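Local coordinates for lipoprotein (Bacillus anthracis, PDB 4JG9) that is of unknown function but is probably a secreted lipoprotein held at the bacterial membrane by a lipid on its N-terminal end, at residues Pro67-Glu72 / Met77-Ile82; Trp92-Pro97 / Asn134-Thr139; Leu157-Tyr160 / Tyr165-Gln168. All blocks are in the same frame, centred on the assembly; numbering follows the deposited sequence.

The three contacts show how an all-beta domain is assembled from hairpins and from joints between sheets. They follow one another along the chain without overlapping. Contact 1 is a hairpin in the first antiparallel sheet, and contact 3 is a hairpin in the second. Contact 2 bridges the sheets, setting strand 88-94, a neighbour of strand 75-78 from contact 1, against the end of strand 131-136. The centre of contact 1 lies about 15 Å from the centres of both others, and those of contacts 2 and 3 are about 13 Å apart. Met77 packs on Trp92, Trp92 on Leu157 and Ile159, and Asp96 probably hydrogen-bonds Tyr166, so all three contacts pack into one domain.

Contact 1 of 3, residues Pro67-Glu72 / Met77-Ile82; sequences PLKGIE and MADSPI
Lys69 and Met77, the latter present as selenomethionine, face each other as a hydrogen-bonded pair in an antiparallel hairpin. Lys69 N gives a nearly straight bond to Met77 O at 2.7 Å, and Met77 N returns one of 2.7 Å to Lys69 O. Beyond this pair the ladder gains one more rung, Asp79 N to Pro67 O at 3.1 Å, in which the donor stands well above the carbonyl plane. The chain is already leaving the strand here, with Asp79 at the centre of an inverse gamma turn.

The side chain of Lys69 shows how an aliphatic stem can cross a carboxylate at a slant before its charge is reached. Its CB lies 4.3 Å from Met77 CG, on the face the two residues share. CG and CD then pass beside Asp79, whose OD1 is about equally far from both. CE comes closest, 3.6 Å from Asp79 OD1. A bend at the last torsion (chi4 -58°) turns the ammonium group, leaving NZ 4.2 Å from Asp79 OD2, beyond salt-bridge range though probably still attractive. NZ instead hydrogen-bonds to Thr58 O and Ser60 OG, and Ser60 OG is also bonded to Asp79 OD2. The serine hydroxyl thus links the two charged groups, consistent with their staying apart. At the outer end, Pro67 CB rests against Asp79 CB at 3.7 Å.

Leu68 and Ala78 form the intervening non-hydrogen-bonded pair, and their side chains diverge. Leu68 packs on Phe61 and Gln63 of strand 60-63 and on Tyr93 of strand 88-94, while Met77 turns to Ile90 and Trp92. The hairpin therefore occupies the interior of its sheet, with strand 60-63 flanking 66-69 and strand 88-94 flanking 75-78.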
loop_
_atom_site.group_PDB
_atom_site.type_symbol
_atom_site.label_atom_id
_atom_site.label_comp_id
_atom_site.label_asym_id
_atom_site.label_seq_id
_atom_site.Cartn_x
_atom_site.Cartn_y
_atom_site.Cartn_z
ATOM N N PRO A 67 24.773 9.209 -16.255
ATOM C CA PRO A 67 24.718 7.924 -15.553
ATOM C C PRO A 67 23.304 7.420 -15.286
ATOM O O PRO A 67 22.444 8.174 -14.862
ATOM C CB PRO A 67 25.455 8.207 -14.248
ATOM C CG PRO A 67 25.372 9.674 -14.070
ATOM C CD PRO A 67 25.383 10.264 -15.438
ATOM N N LEU A 68 23.092 6.135 -15.529
ATOM C CA LEU A 68 21.789 5.514 -15.377
ATOM C C LEU A 68 21.872 4.174 -14.670
ATOM O O LEU A 68 22.872 3.483 -14.762
ATOM C CB LEU A 68 21.158 5.301 -16.750
ATOM C CG LEU A 68 20.036 6.220 -17.207
ATOM C CD1 LEU A 68 20.294 7.664 -16.840
ATOM C CD2 LEU A 68 19.812 6.073 -18.697
ATOM N N LYS A 69 20.808 3.812 -13.965
ATOM C CA LYS A 69 20.718 2.499 -13.349
ATOM C C LYS A 69 19.463 1.772 -13.787
ATOM O O LYS A 69 18.375 2.321 -13.745
ATOM C CB LYS A 69 20.776 2.585 -11.831
ATOM C CG LYS A 69 22.181 2.506 -11.284
ATOM C CD LYS A 69 22.191 2.103 -9.828
ATOM C CE LYS A 69 23.581 2.251 -9.239
ATOM N NZ LYS A 69 24.584 1.438 -9.968
ATOM N N GLY A 70 19.620 0.527 -14.201
ATOM C CA GLY A 70 18.490 -0.269 -14.624
ATOM C C GLY A 70 18.870 -1.207 -15.742
ATOM O O GLY A 70 19.989 -1.690 -15.796
ATOM N N ILE A 71 17.924 -1.457 -16.636
ATOM C CA ILE A 71 18.116 -2.384 -17.735
ATOM C C ILE A 71 18.343 -1.600 -19.012
ATOM O O ILE A 71 17.483 -0.821 -19.434
ATOM C CB ILE A 71 16.887 -3.296 -17.924
ATOM C CG1 ILE A 71 16.330 -3.750 -16.564
ATOM C CG2 ILE A 71 17.234 -4.472 -18.821
ATOM C CD1 ILE A 71 17.329 -4.552 -15.729
ATOM N N GLU A 72 19.501 -1.810 -19.625
ATOM C CA GLU A 72 19.867 -1.093 -20.841
ATOM C C GLU A 72 18.864 -1.358 -21.950
ATOM O O GLU A 72 18.403 -2.489 -22.123
ATOM C CB GLU A 72 21.281 -1.479 -21.282
ATOM C CG GLU A 72 22.364 -0.907 -20.387
ATOM C CD GLU A 72 23.779 -1.188 -20.891
ATOM O OE1 GLU A 72 24.123 -0.756 -22.019
ATOM O OE2 GLU A 72 24.554 -1.823 -20.135
HETATM N N MSE A 77 16.633 4.368 -14.199
HETATM C CA MSE A 77 16.491 5.620 -13.469
HETATM C C MSE A 77 17.823 6.349 -13.449
HETATM O O MSE A 77 18.872 5.744 -13.686
HETATM C CB MSE A 77 16.010 5.376 -12.044
HETATM C CG MSE A 77 16.856 4.368 -11.285
HETATM SE SE MSE A 77 16.338 4.200 -9.382
HETATM C CE MSE A 77 17.733 5.386 -8.718
ATOM N N ALA A 78 17.785 7.650 -13.180
ATOM C CA ALA A 78 19.017 8.405 -13.030
ATOM C C ALA A 78 19.825 7.798 -11.892
ATOM O O ALA A 78 19.269 7.420 -10.848
ATOM C CB ALA A 78 18.713 9.862 -12.743
ATOM N N ASP A 79 21.137 7.702 -12.087
ATOM C CA ASP A 79 21.990 7.166 -11.046
ATOM C C ASP A 79 22.084 8.209 -9.947
ATOM O O ASP A 79 23.012 9.008 -9.902
ATOM C CB ASP A 79 23.374 6.818 -11.559
ATOM C CG ASP A 79 24.162 5.990 -10.556
ATOM O OD1 ASP A 79 23.698 5.851 -9.398
ATOM O OD2 ASP A 79 25.257 5.509 -10.912
ATOM N N SER A 80 21.097 8.213 -9.070
ATOM C CA SER A 80 21.082 9.180 -7.994
ATOM C C SER A 80 21.136 8.434 -6.663
ATOM O O SER A 80 20.584 7.342 -6.541
ATOM C CB SER A 80 19.812 10.020 -8.094
ATOM O OG SER A 80 19.757 10.972 -7.052
ATOM N N PRO A 81 21.811 9.013 -5.661
ATOM C CA PRO A 81 21.907 8.300 -4.378
ATOM C C PRO A 81 20.546 8.201 -3.684
ATOM O O PRO A 81 19.779 9.173 -3.628
ATOM C CB PRO A 81 22.883 9.156 -3.557
ATOM C CG PRO A 81 22.856 10.507 -4.198
ATOM C CD PRO A 81 22.519 10.307 -5.653
ATOM N N ILE A 82 20.238 7.000 -3.207
ATOM C CA ILE A 82 18.982 6.750 -2.511
ATOM C C ILE A 82 19.219 6.610 -1.014
ATOM O O ILE A 82 19.901 5.692 -0.555
ATOM C CB ILE A 82 18.311 5.502 -3.075
ATOM C CG1 ILE A 82 17.854 5.789 -4.508
ATOM C CG2 ILE A 82 17.148 5.070 -2.218
ATOM C CD1 ILE A 82 17.829 4.574 -5.384
#

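Contact 2 of 3, residues Trp92-Pro97 / Asn134-Thr139; sequences WYFLDP and NTIDST
Ile136 sets its CD1 methyl over one face of the Phe94 ring, a CH-pi contact that ties together the two antiparallel sheets of this beta fold. Phe94 ends strand 88-94 of one sheet; Ile136 lies in a weakly bonded strand end of the other. The methyl carbon is 4.1 Å from the ring centroid and 28° off the ring normal, closest to CE1 at 3.6 Å. The branches of the isoleucine divide the work. CG1 lies between the backbone N and the carbonyl carbon (chi1 71°) and carries CD1 over the ring, whereas CG2 grazes the rim near CZ. The two side chains cross at about a right angle. Leu143, Ile75 and Thr140 also touch Phe94, and Met99 touches Ile136, which makes this the buried and close-packed half.

The other half is looser. No hydrogen bond crosses between the segments, and at the exposed Pro97 the contact shrinks to its carbonyl O against Ser138 CB, 3.6 Å apart. Pro97 sends its CB away from the other segment, so its backbone carbonyl makes the contact. Within the loop 137-139, Asp137 forms an Asx turn, and its OD1 accepts from Thr139 N and Thr139 OG1, each at 2.8 Å, both donors approaching from the same face of the carboxylate.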
loop_
_atom_site.group_PDB
_atom_site.type_symbol
_atom_site.label_atom_id
_atom_site.label_comp_id
_atom_site.label_asym_id
_atom_site.label_seq_id
_atom_site.Cartn_x
_atom_site.Cartn_y
_atom_site.Cartn_z
ATOM N N TRP A 92 13.033 8.981 -14.226
ATOM C CA TRP A 92 12.998 7.663 -14.843
ATOM C C TRP A 92 13.022 7.795 -16.358
ATOM O O TRP A 92 12.499 8.771 -16.909
ATOM C CB TRP A 92 11.776 6.883 -14.382
ATOM C CG TRP A 92 11.985 6.267 -13.048
ATOM C CD1 TRP A 92 12.144 6.925 -11.857
ATOM C CD2 TRP A 92 12.059 4.870 -12.749
ATOM N NE1 TRP A 92 12.324 6.021 -10.835
ATOM C CE2 TRP A 92 12.269 4.752 -11.352
ATOM C CE3 TRP A 92 11.968 3.706 -13.520
ATOM C CZ2 TRP A 92 12.387 3.517 -10.710
ATOM C CZ3 TRP A 92 12.087 2.472 -12.878
ATOM C CH2 TRP A 92 12.293 2.392 -11.486
ATOM N N TYR A 93 13.641 6.820 -17.020
ATOM C CA TYR A 93 13.833 6.872 -18.465
ATOM C C TYR A 93 13.308 5.615 -19.141
ATOM O O TYR A 93 13.668 4.489 -18.752
ATOM C CB TYR A 93 15.321 7.043 -18.791
ATOM C CG TYR A 93 15.929 8.322 -18.271
ATOM C CD1 TYR A 93 16.423 8.402 -16.975
ATOM C CD2 TYR A 93 16.032 9.448 -19.081
ATOM C CE1 TYR A 93 16.997 9.576 -16.494
ATOM C CE2 TYR A 93 16.598 10.624 -18.610
ATOM C CZ TYR A 93 17.084 10.682 -17.318
ATOM O OH TYR A 93 17.649 11.845 -16.838
ATOM N N PHE A 94 12.486 5.813 -20.172
ATOM C CA PHE A 94 11.870 4.709 -20.900
ATOM C C PHE A 94 12.575 4.496 -22.221
ATOM O O PHE A 94 12.176 5.055 -23.243
ATOM C CB PHE A 94 10.375 4.977 -21.087
ATOM C CG PHE A 94 9.686 5.325 -19.808
ATOM C CD1 PHE A 94 9.468 4.358 -18.845
ATOM C CD2 PHE A 94 9.302 6.626 -19.545
ATOM C CE1 PHE A 94 8.865 4.675 -17.657
ATOM C CE2 PHE A 94 8.696 6.949 -18.360
ATOM C CZ PHE A 94 8.477 5.974 -17.413
ATOM N N LEU A 95 13.629 3.685 -22.170
ATOM C CA LEU A 95 14.559 3.491 -23.271
ATOM C C LEU A 95 13.971 2.618 -24.357
ATOM O O LEU A 95 14.298 2.766 -25.538
ATOM C CB LEU A 95 15.853 2.860 -22.748
ATOM C CG LEU A 95 16.399 3.484 -21.457
ATOM C CD1 LEU A 95 17.561 2.677 -20.918
ATOM C CD2 LEU A 95 16.842 4.926 -21.710
ATOM N N ASP A 96 13.100 1.704 -23.949
ATOM C CA ASP A 96 12.467 0.780 -24.877
ATOM C C ASP A 96 11.617 1.547 -25.908
ATOM O O ASP A 96 10.646 2.233 -25.550
ATOM C CB ASP A 96 11.623 -0.211 -24.081
ATOM C CG ASP A 96 11.038 -1.316 -24.932
ATOM O OD1 ASP A 96 11.106 -1.242 -26.179
ATOM O OD2 ASP A 96 10.493 -2.272 -24.336
ATOM N N PRO A 97 11.998 1.442 -27.197
ATOM C CA PRO A 97 11.268 2.100 -28.287
ATOM C C PRO A 97 9.881 1.496 -28.473
ATOM O O PRO A 97 9.045 2.092 -29.152
ATOM C CB PRO A 97 12.140 1.831 -29.520
ATOM C CG PRO A 97 12.955 0.650 -29.173
ATOM C CD PRO A 97 13.196 0.737 -27.687
ATOM N N ASN A 134 -0.581 8.546 -13.865
ATOM C CA ASN A 134 -0.532 8.809 -15.304
ATOM C C ASN A 134 -0.223 7.564 -16.121
ATOM O O ASN A 134 0.369 6.597 -15.626
ATOM C CB ASN A 134 0.489 9.900 -15.601
ATOM C CG ASN A 134 1.901 9.465 -15.285
ATOM O OD1 ASN A 134 2.243 9.228 -14.120
ATOM N ND2 ASN A 134 2.742 9.391 -16.316
ATOM N N THR A 135 -0.628 7.595 -17.383
ATOM C CA THR A 135 -0.420 6.489 -18.300
ATOM C C THR A 135 0.809 6.789 -19.130
ATOM O O THR A 135 0.923 7.890 -19.671
ATOM C CB THR A 135 -1.620 6.363 -19.254
ATOM O OG1 THR A 135 -2.827 6.210 -18.499
ATOM C CG2 THR A 135 -1.436 5.198 -20.214
ATOM N N ILE A 136 1.739 5.843 -19.223
ATOM C CA ILE A 136 2.914 6.042 -20.071
ATOM C C ILE A 136 2.758 5.254 -21.364
ATOM O O ILE A 136 1.882 4.394 -21.465
ATOM C CB ILE A 136 4.225 5.604 -19.374
ATOM C CG1 ILE A 136 4.284 4.083 -19.264
ATOM C CG2 ILE A 136 4.373 6.258 -18.000
ATOM C CD1 ILE A 136 5.582 3.562 -18.737
ATOM N N ASP A 137 3.603 5.566 -22.348
ATOM C CA ASP A 137 3.657 4.850 -23.624
ATOM C C ASP A 137 5.047 5.020 -24.247
ATOM O O ASP A 137 5.946 5.578 -23.614
ATOM C CB ASP A 137 2.562 5.337 -24.577
ATOM C CG ASP A 137 2.636 6.837 -24.843
ATOM O OD1 ASP A 137 3.741 7.424 -24.788
ATOM O OD2 ASP A 137 1.572 7.446 -25.070
ATOM N N SER A 138 5.198 4.582 -25.496
ATOM C CA SER A 138 6.469 4.658 -26.223
ATOM C C SER A 138 6.981 6.082 -26.463
ATOM O O SER A 138 8.149 6.275 -26.792
ATOM C CB SER A 138 6.339 3.936 -27.559
ATOM O OG SER A 138 5.265 4.492 -28.301
ATOM N N THR A 139 6.116 7.073 -26.284
ATOM C CA THR A 139 6.476 8.470 -26.512
ATOM C C THR A 139 6.767 9.235 -25.216
ATOM O O THR A 139 7.161 10.401 -25.261
ATOM C CB THR A 139 5.349 9.243 -27.232
ATOM O OG1 THR A 139 4.371 9.667 -26.271
ATOM C CG2 THR A 139 4.688 8.383 -28.290
#

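Contact 3 of 3, residues Leu157-Tyr160 / Tyr165-Gln168; sequences LNIY and YYDQ
Strands 157-160 and 165-168 run antiparallel, pairing Asn158 with Gln168 and Ile159 with Asp167 before the register slips by one residue to bring Tyr160 opposite Tyr165. Ile159 N donates to Asp167 O at 2.7 Å. Ile159 O must then serve two residues of the other strand: it receives Tyr166 N at 2.7 Å and, more weakly, Asp167 N at 3.4 Å.

Asn158 and Gln168 extend side by side from the same face of the sheet. Gln168 NE2 donates to Asn158 OD1 at 2.8 Å, almost in line with the asparagine C=O and within the plane of the glutamine amide, although the bond is bent at the hydrogen. The amide planes are turned 57° to each other. Each amide is also tied to backbone: Asn158 ND2 to Ile107 O, and Gln168 NE2 a second time to Val49 O. These bonds would favour one orientation of each carboxamide.

On that face too, the tyrosines form a T-shaped pair. The edge of Tyr165 meets the face of Tyr160, with centroids 5.7 Å apart and planes at 81°. Tyr165 CG stands anti to the backbone N (chi1 180°), which lays its ring beside Tyr160, where Tyr165 CD1 approaches Tyr160 CE1 and Tyr160 CZ. The backbone of Tyr165 is close as well, its CA 3.5 Å from Tyr160 CD1. On the other face Ile159 packs on Phe169, Leu104 and Ile75, while Asp167 directs OD2 into a salt bridge with Lys74. The second carboxylate oxygen, Asp167 OD1, accepts from the adjacent Gln168 N at 2.7 Å.

Two residues, Tyr166 and Asp167, facing the single residue Ile159 make a classic beta bulge, set in a beta hairpin whose first strand also pairs with strand 102-110.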
loop_
_atom_site.group_PDB
_atom_site.type_symbol
_atom_site.label_atom_id
_atom_site.label_comp_id
_atom_site.label_asym_id
_atom_site.label_seq_id
_atom_site.Cartn_x
_atom_site.Cartn_y
_atom_site.Cartn_z
ATOM N N LEU A 157 13.390 -3.834 -7.406
ATOM C CA LEU A 157 12.269 -3.059 -7.906
ATOM C C LEU A 157 11.556 -3.819 -9.022
ATOM O O LEU A 157 12.091 -3.944 -10.121
ATOM C CB LEU A 157 12.779 -1.728 -8.437
ATOM C CG LEU A 157 12.815 -0.533 -7.488
ATOM C CD1 LEU A 157 13.357 -0.909 -6.144
ATOM C CD2 LEU A 157 13.667 0.573 -8.105
ATOM N N ASN A 158 10.360 -4.332 -8.741
ATOM C CA ASN A 158 9.586 -5.053 -9.758
ATOM C C ASN A 158 8.666 -4.103 -10.501
ATOM O O ASN A 158 7.884 -3.385 -9.888
ATOM C CB ASN A 158 8.780 -6.182 -9.128
ATOM C CG ASN A 158 9.641 -7.121 -8.333
ATOM O OD1 ASN A 158 10.376 -7.933 -8.903
ATOM N ND2 ASN A 158 9.575 -7.008 -6.999
ATOM N N ILE A 159 8.783 -4.076 -11.823
ATOM C CA ILE A 159 8.119 -3.054 -12.618
ATOM C C ILE A 159 7.034 -3.665 -13.503
ATOM O O ILE A 159 7.260 -4.673 -14.184
ATOM C CB ILE A 159 9.137 -2.267 -13.477
ATOM C CG1 ILE A 159 10.183 -1.584 -12.592
ATOM C CG2 ILE A 159 8.448 -1.240 -14.359
ATOM C CD1 ILE A 159 11.558 -1.601 -13.224
ATOM N N TYR A 160 5.854 -3.056 -13.468
ATOM C CA TYR A 160 4.700 -3.518 -14.231
ATOM C C TYR A 160 4.181 -2.356 -15.049
ATOM O O TYR A 160 4.302 -1.199 -14.651
ATOM C CB TYR A 160 3.592 -4.034 -13.295
ATOM C CG TYR A 160 4.058 -5.151 -12.392
ATOM C CD1 TYR A 160 3.685 -6.472 -12.634
ATOM C CD2 TYR A 160 4.881 -4.886 -11.296
ATOM C CE1 TYR A 160 4.127 -7.504 -11.811
ATOM C CE2 TYR A 160 5.334 -5.916 -10.471
ATOM C CZ TYR A 160 4.951 -7.214 -10.733
ATOM O OH TYR A 160 5.397 -8.219 -9.910
ATOM N N TYR A 165 3.822 -7.730 -15.936
ATOM C CA TYR A 165 5.235 -7.668 -15.564
ATOM C C TYR A 165 6.105 -7.164 -16.716
ATOM O O TYR A 165 5.987 -7.633 -17.846
ATOM C CB TYR A 165 5.727 -9.038 -15.093
ATOM C CG TYR A 165 7.182 -9.057 -14.697
ATOM C CD1 TYR A 165 7.581 -8.672 -13.421
ATOM C CD2 TYR A 165 8.164 -9.461 -15.595
ATOM C CE1 TYR A 165 8.923 -8.685 -13.053
ATOM C CE2 TYR A 165 9.506 -9.479 -15.233
ATOM C CZ TYR A 165 9.877 -9.086 -13.967
ATOM O OH TYR A 165 11.210 -9.103 -13.610
ATOM N N TYR A 166 6.982 -6.211 -16.424
ATOM C CA TYR A 166 7.841 -5.638 -17.453
ATOM C C TYR A 166 9.288 -6.048 -17.243
ATOM O O TYR A 166 9.902 -6.656 -18.111
ATOM C CB TYR A 166 7.739 -4.109 -17.480
ATOM C CG TYR A 166 8.594 -3.522 -18.571
ATOM C CD1 TYR A 166 8.213 -3.638 -19.898
ATOM C CD2 TYR A 166 9.799 -2.896 -18.287
ATOM C CE1 TYR A 166 8.992 -3.126 -20.917
ATOM C CE2 TYR A 166 10.594 -2.376 -19.304
ATOM C CZ TYR A 166 10.180 -2.498 -20.615
ATOM O OH TYR A 166 10.941 -1.994 -21.635
ATOM N N ASP A 167 9.836 -5.658 -16.100
ATOM C CA ASP A 167 11.180 -6.041 -15.722
ATOM C C ASP A 167 11.423 -5.789 -14.239
ATOM O O ASP A 167 10.504 -5.422 -13.492
ATOM C CB ASP A 167 12.213 -5.297 -16.569
ATOM C CG ASP A 167 13.393 -6.190 -16.951
ATOM O OD1 ASP A 167 13.776 -7.031 -16.102
ATOM O OD2 ASP A 167 13.902 -6.087 -18.100
ATOM N N GLN A 168 12.664 -5.989 -13.817
ATOM C CA GLN A 168 13.050 -5.778 -12.431
ATOM C C GLN A 168 14.535 -5.438 -12.349
ATOM O O GLN A 168 15.308 -5.824 -13.221
ATOM C CB GLN A 168 12.754 -7.034 -11.611
ATOM C CG GLN A 168 13.727 -8.179 -11.850
ATOM C CD GLN A 168 13.279 -9.490 -11.217
ATOM O OE1 GLN A 168 13.875 -10.536 -11.466
ATOM N NE2 GLN A 168 12.205 -9.447 -10.431
#